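Local coordinates for protein HTH-type transcriptional activator ampR (PDB 3KOS) that regulates expression of the AmpC beta-lactamase gene as a LysR-type transcription factor, the chain here being its effector-binding domain, at residues D137-M142 and A153-R158; T62-G67 and W183-Q188. One frame throughout, in Å; residues are numbered along the deposited sequence.

Contact 1 of 2, residues D137-M142 and A153-R158; sequences DSSVTM and AIAPVR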
loop_
_atom_site.group_PDB
_atom_site.type_symbol
_atom_site.label_atom_id
_atom_site.label_comp_id
_atom_site.label_asym_id
_atom_site.label_seq_id
_atom_site.Cartn_x
_atom_site.Cartn_y
_atom_site.Cartn_z
ATOM N N ASP A 137 6.329 -3.988 -1.502
ATOM C CA ASP A 137 5.301 -4.946 -1.888
ATOM C C ASP A 137 4.245 -4.280 -2.762
ATOM O O ASP A 137 3.563 -4.944 -3.549
ATOM C CB ASP A 137 4.637 -5.552 -0.650
ATOM C CG ASP A 137 3.873 -4.519 0.178
ATOM O OD1 ASP A 137 4.367 -3.379 0.360
ATOM O OD2 ASP A 137 2.777 -4.857 0.674
ATOM N N SER A 138 4.111 -2.964 -2.626
ATOM C CA SER A 138 3.060 -2.237 -3.345
ATOM C C SER A 138 3.620 -0.945 -3.923
ATOM O O SER A 138 4.326 -0.223 -3.232
ATOM C CB SER A 138 1.919 -1.903 -2.384
ATOM O OG SER A 138 1.055 -0.907 -2.938
ATOM N N SER A 139 3.316 -0.651 -5.183
ATOM C CA SER A 139 3.781 0.595 -5.793
ATOM C C SER A 139 3.174 1.804 -5.113
ATOM O O SER A 139 3.739 2.901 -5.176
ATOM C CB SER A 139 3.415 0.642 -7.286
ATOM O OG SER A 139 4.287 -0.186 -8.030
ATOM N N VAL A 140 1.995 1.631 -4.514
ATOM C CA VAL A 140 1.356 2.754 -3.836
ATOM C C VAL A 140 2.286 3.218 -2.716
ATOM O O VAL A 140 2.591 4.403 -2.584
ATOM C CB VAL A 140 -0.008 2.367 -3.240
ATOM C CG1 VAL A 140 -0.573 3.516 -2.433
ATOM C CG2 VAL A 140 -0.984 1.989 -4.363
ATOM N N THR A 141 2.739 2.258 -1.919
ATOM C CA THR A 141 3.672 2.550 -0.824
ATOM C C THR A 141 4.995 3.083 -1.373
ATOM O O THR A 141 5.566 4.043 -0.842
ATOM C CB THR A 141 3.926 1.277 0.004
ATOM O OG1 THR A 141 2.670 0.792 0.502
ATOM C CG2 THR A 141 4.873 1.563 1.183
HETATM N N MSE A 142 5.485 2.473 -2.444
HETATM C CA MSE A 142 6.735 2.934 -3.050
HETATM C C MSE A 142 6.662 4.419 -3.440
HETATM O O MSE A 142 7.621 5.170 -3.235
HETATM C CB MSE A 142 7.066 2.106 -4.297
HETATM C CG MSE A 142 8.340 2.541 -4.955
HETATM SE SE MSE A 142 8.546 1.711 -6.735
HETATM C CE MSE A 142 8.406 -0.183 -6.247
ATOM N N ALA A 153 11.933 5.945 -7.661
ATOM C CA ALA A 153 11.101 4.760 -7.828
ATOM C C ALA A 153 11.037 4.351 -9.296
ATOM O O ALA A 153 11.368 5.130 -10.180
ATOM C CB ALA A 153 9.699 5.051 -7.332
ATOM N N ILE A 154 10.623 3.121 -9.545
ATOM C CA ILE A 154 10.257 2.724 -10.895
ATOM C C ILE A 154 8.949 1.955 -10.793
ATOM O O ILE A 154 8.842 0.984 -10.035
ATOM C CB ILE A 154 11.390 1.929 -11.606
ATOM C CG1 ILE A 154 11.014 1.653 -13.073
ATOM C CG2 ILE A 154 11.726 0.649 -10.840
ATOM C CD1 ILE A 154 12.175 1.109 -13.912
ATOM N N ALA A 155 7.944 2.407 -11.536
ATOM C CA ALA A 155 6.593 1.897 -11.362
ATOM C C ALA A 155 5.730 2.186 -12.584
ATOM O O ALA A 155 6.130 2.959 -13.459
ATOM C CB ALA A 155 5.961 2.506 -10.099
ATOM N N PRO A 156 4.544 1.561 -12.658
ATOM C CA PRO A 156 3.665 1.803 -13.810
ATOM C C PRO A 156 3.154 3.241 -13.837
ATOM O O PRO A 156 2.340 3.636 -13.002
ATOM C CB PRO A 156 2.507 0.834 -13.579
ATOM C CG PRO A 156 3.116 -0.289 -12.799
ATOM C CD PRO A 156 4.076 0.422 -11.845
ATOM N N VAL A 157 3.616 4.011 -14.809
ATOM C CA VAL A 157 3.378 5.448 -14.793
ATOM C C VAL A 157 1.889 5.795 -14.867
ATOM O O VAL A 157 1.446 6.754 -14.233
ATOM C CB VAL A 157 4.144 6.171 -15.927
ATOM C CG1 VAL A 157 5.628 5.844 -15.858
ATOM C CG2 VAL A 157 3.605 5.782 -17.274
ATOM N N ARG A 158 1.130 5.030 -15.644
ATOM C CA ARG A 158 -0.290 5.324 -15.834
ATOM C C ARG A 158 -1.124 5.096 -14.565
ATOM O O ARG A 158 -2.294 5.494 -14.507
ATOM C CB ARG A 158 -0.875 4.524 -17.006
#
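Met142, present as selenomethionine, lies over the methyl of Ala153, its SE 3.6 Å from Ala153 CB and its CG almost as near. The same selenium comes to 3.4 Å from Ile154 O, and the methyl CE stays within van der Waals range of that carbonyl. With CG anti to the backbone N (chi1 180°) and chi2 also extended, the chain runs out from the helix toward the strand before bending at chi3 (-56°), a turn that carries CE past Ile154 O. One helical turn earlier, Ser139 reaches the other end of the strand: its OG sits 3.8 Å from Ala155 CB and 3.9 Å from Pro156 CD, with no hydrogen bond between the two segments. That hydroxyl bonds instead to the sulfonate of a bound MES molecule, probably from the crystallisation liquor. In the alpha/beta effector-binding fold of LysR regulators, this is the N-terminal turn of helix 139-147 laid over one face of strand 153-156, an outermost strand whose neighbour in the sheet is 73-86. Small alanine methyls at 153 and 155 point to the helix, while Ile154 turns away from it, and its side chain touches Trp115 and Trp118 of helix 114-121. Ser138 N-caps the helix, its OG accepting from Val140 N at 3.1 Å, and Asp137 just before it bonds to Asn49 and to Thr47 of the second subunit.

Contact 2 of 2, residues T62-G67 and W183-Q188; sequences TIRYGG and WITRLQ
Arg64 and Thr185 cross at about a right angle on one face of a two-stranded antiparallel ladder, the guanidinium turning its edge to the threonine hydroxyl, with NH2 3.1 Å from Thr185 OG1. Arg64 CG lies between the backbone N and the carbonyl carbon (chi1 67°); this and an extended chi2 carry CD alongside Thr185, 3.7 Å from Thr185 CG2, and the bend at chi3 then turns the guanidinium back toward OG1. Thr62 CG2 lies over one face of the guanidinium, offset toward its rim. On the same side of the sheet the indole of Trp183 extends beyond the ladder, presenting its edge to Gly66 O; the NE1 bond is weak, 3.0 Å long and bent to 131°. Ile63 and Ile184 meet on the reverse face, CG1 to CG1 at 3.9 Å, in a non-hydrogen-bonded pair. The hydrogen-bonded pairs flanking it, Thr62 with Thr185 and Arg64 with Trp183, each make two backbone bonds; that from Trp183 N to Arg64 O is 2.9 Å and nearly straight. A water joins Thr62 OG1 to Thr185 O. Trp70 stacks edge-to-face with Trp183 and makes a cation-pi contact with Arg64. Helix 194-209 packs Leu203 on Ile63 and Phe199 on Ile184, while both strands are internal, 61-66 flanked by 12-19 and 181-187 by 73-86, in the mixed sheet of the LysR-type effector-binding domain.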
loop_
_atom_site.group_PDB
_atom_site.type_symbol
_atom_site.label_atom_id
_atom_site.label_comp_id
_atom_site.label_asym_id
_atom_site.label_seq_id
_atom_site.Cartn_x
_atom_site.Cartn_y
_atom_site.Cartn_z
ATOM N N THR A 62 -9.967 -11.705 -9.357
ATOM C CA THR A 62 -8.767 -11.059 -8.826
ATOM C C THR A 62 -8.218 -10.116 -9.892
ATOM O O THR A 62 -8.024 -10.513 -11.040
ATOM C CB THR A 62 -7.686 -12.101 -8.525
ATOM O OG1 THR A 62 -8.203 -13.075 -7.612
ATOM C CG2 THR A 62 -6.447 -11.440 -7.918
ATOM N N ILE A 63 -7.986 -8.858 -9.536
ATOM C CA ILE A 63 -7.303 -7.979 -10.471
ATOM C C ILE A 63 -5.867 -7.892 -9.990
ATOM O O ILE A 63 -5.628 -7.639 -8.817
ATOM C CB ILE A 63 -7.961 -6.609 -10.563
ATOM C CG1 ILE A 63 -9.348 -6.762 -11.224
ATOM C CG2 ILE A 63 -7.068 -5.668 -11.365
ATOM C CD1 ILE A 63 -10.165 -5.470 -11.283
ATOM N N ARG A 64 -4.923 -8.148 -10.892
ATOM C CA ARG A 64 -3.538 -8.336 -10.502
ATOM C C ARG A 64 -2.570 -7.880 -11.582
ATOM O O ARG A 64 -2.949 -7.690 -12.743
ATOM C CB ARG A 64 -3.298 -9.820 -10.205
ATOM C CG ARG A 64 -3.404 -10.696 -11.430
ATOM C CD ARG A 64 -3.903 -12.090 -11.056
ATOM N NE ARG A 64 -3.094 -12.689 -10.003
ATOM C CZ ARG A 64 -3.366 -13.856 -9.430
ATOM N NH1 ARG A 64 -2.578 -14.331 -8.470
ATOM N NH2 ARG A 64 -4.429 -14.547 -9.818
ATOM N N TYR A 65 -1.307 -7.734 -11.190
ATOM C CA TYR A 65 -0.236 -7.378 -12.106
ATOM C C TYR A 65 0.531 -8.643 -12.452
ATOM O O TYR A 65 0.885 -9.415 -11.561
ATOM C CB TYR A 65 0.715 -6.397 -11.416
ATOM C CG TYR A 65 1.974 -6.037 -12.188
ATOM C CD1 TYR A 65 3.136 -6.789 -12.046
ATOM C CD2 TYR A 65 2.010 -4.925 -13.024
ATOM C CE1 TYR A 65 4.299 -6.455 -12.725
ATOM C CE2 TYR A 65 3.174 -4.578 -13.711
ATOM C CZ TYR A 65 4.315 -5.350 -13.546
ATOM O OH TYR A 65 5.471 -5.030 -14.212
ATOM N N GLY A 66 0.795 -8.855 -13.738
ATOM C CA GLY A 66 1.565 -10.014 -14.139
ATOM C C GLY A 66 1.594 -10.250 -15.634
ATOM O O GLY A 66 1.341 -9.338 -16.427
ATOM N N GLY A 67 1.886 -11.494 -16.013
ATOM C CA GLY A 67 2.136 -11.829 -17.403
ATOM C C GLY A 67 1.003 -12.563 -18.095
ATOM O O GLY A 67 1.106 -12.888 -19.282
ATOM N N TRP A 183 -4.326 -7.581 -15.280
ATOM C CA TRP A 183 -5.237 -8.622 -15.754
ATOM C C TRP A 183 -6.356 -8.830 -14.755
ATOM O O TRP A 183 -6.200 -8.551 -13.562
ATOM C CB TRP A 183 -4.486 -9.953 -15.870
ATOM C CG TRP A 183 -3.361 -9.938 -16.835
ATOM C CD1 TRP A 183 -2.106 -9.443 -16.634
ATOM C CD2 TRP A 183 -3.378 -10.467 -18.168
ATOM N NE1 TRP A 183 -1.342 -9.620 -17.766
ATOM C CE2 TRP A 183 -2.100 -10.246 -18.721
ATOM C CE3 TRP A 183 -4.354 -11.099 -18.950
ATOM C CZ2 TRP A 183 -1.768 -10.641 -20.015
ATOM C CZ3 TRP A 183 -4.024 -11.490 -20.238
ATOM C CH2 TRP A 183 -2.742 -11.257 -20.757
ATOM N N ILE A 184 -7.486 -9.337 -15.234
ATOM C CA ILE A 184 -8.514 -9.831 -14.323
ATOM C C ILE A 184 -8.584 -11.362 -14.463
ATOM O O ILE A 184 -8.601 -11.884 -15.571
ATOM C CB ILE A 184 -9.890 -9.158 -14.577
ATOM C CG1 ILE A 184 -10.904 -9.571 -13.496
ATOM C CG2 ILE A 184 -10.399 -9.446 -15.988
ATOM C CD1 ILE A 184 -12.149 -8.662 -13.416
ATOM N N THR A 185 -8.597 -12.074 -13.349
ATOM C CA THR A 185 -8.490 -13.528 -13.404
ATOM C C THR A 185 -9.551 -14.232 -12.565
ATOM O O THR A 185 -9.941 -13.750 -11.498
ATOM C CB THR A 185 -7.062 -14.026 -13.009
ATOM O OG1 THR A 185 -6.828 -13.837 -11.606
ATOM C CG2 THR A 185 -6.007 -13.273 -13.795
ATOM N N ARG A 186 -10.019 -15.369 -13.079
ATOM C CA ARG A 186 -10.970 -16.227 -12.384
ATOM C C ARG A 186 -10.317 -17.598 -12.264
ATOM O O ARG A 186 -9.787 -18.121 -13.244
ATOM C CB ARG A 186 -12.261 -16.339 -13.224
ATOM C CG ARG A 186 -13.287 -17.331 -12.715
ATOM C CD ARG A 186 -14.436 -17.538 -13.730
ATOM N NE ARG A 186 -13.960 -18.040 -15.022
ATOM C CZ ARG A 186 -13.878 -19.331 -15.331
ATOM N NH1 ARG A 186 -14.248 -20.248 -14.449
ATOM N NH2 ARG A 186 -13.434 -19.707 -16.520
ATOM N N LEU A 187 -10.320 -18.178 -11.072
ATOM C CA LEU A 187 -9.876 -19.567 -10.949
ATOM C C LEU A 187 -10.739 -20.389 -11.889
ATOM O O LEU A 187 -11.946 -20.196 -11.938
ATOM C CB LEU A 187 -10.055 -20.076 -9.522
ATOM C CG LEU A 187 -9.047 -19.560 -8.499
ATOM C CD1 LEU A 187 -9.293 -20.212 -7.148
ATOM C CD2 LEU A 187 -7.630 -19.840 -8.988
ATOM N N GLN A 188 -10.133 -21.301 -12.636
ATOM C CA GLN A 188 -10.915 -22.112 -13.562
ATOM C C GLN A 188 -12.004 -22.894 -12.839
ATOM O O GLN A 188 -13.033 -23.215 -13.423
ATOM C CB GLN A 188 -10.018 -23.026 -14.399
ATOM C CG GLN A 188 -9.165 -22.246 -15.391
ATOM C CD GLN A 188 -8.578 -23.106 -16.494
ATOM O OE1 GLN A 188 -8.163 -24.249 -16.262
ATOM N NE2 GLN A 188 -8.528 -22.553 -17.707
HETATM O O HOH W 1 -9.593 -15.124 -9.025
#

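Contact 1 is a buried helix-on-strand packing near the centre of the folded chain, whereas contact 2 is a strand pairing that is only partly buried and farther from that centre. Their centres lie about 18 Å apart, yet both reach the same mixed sheet: contact 1 at one of its outermost strands, 153-156, contact 2 at two inner strands, with strand 73-86 lying between 181-187 and 153-156. Along the sequence the first is nested within the loop closed by the second. The chemistry follows the architecture. Between 137-142 and 153-158 there is van der Waals contact alone, whereas 62-67 and 183-188 share a backbone hydrogen-bond ladder, with polar and aromatic groups on one face and isoleucines on the other.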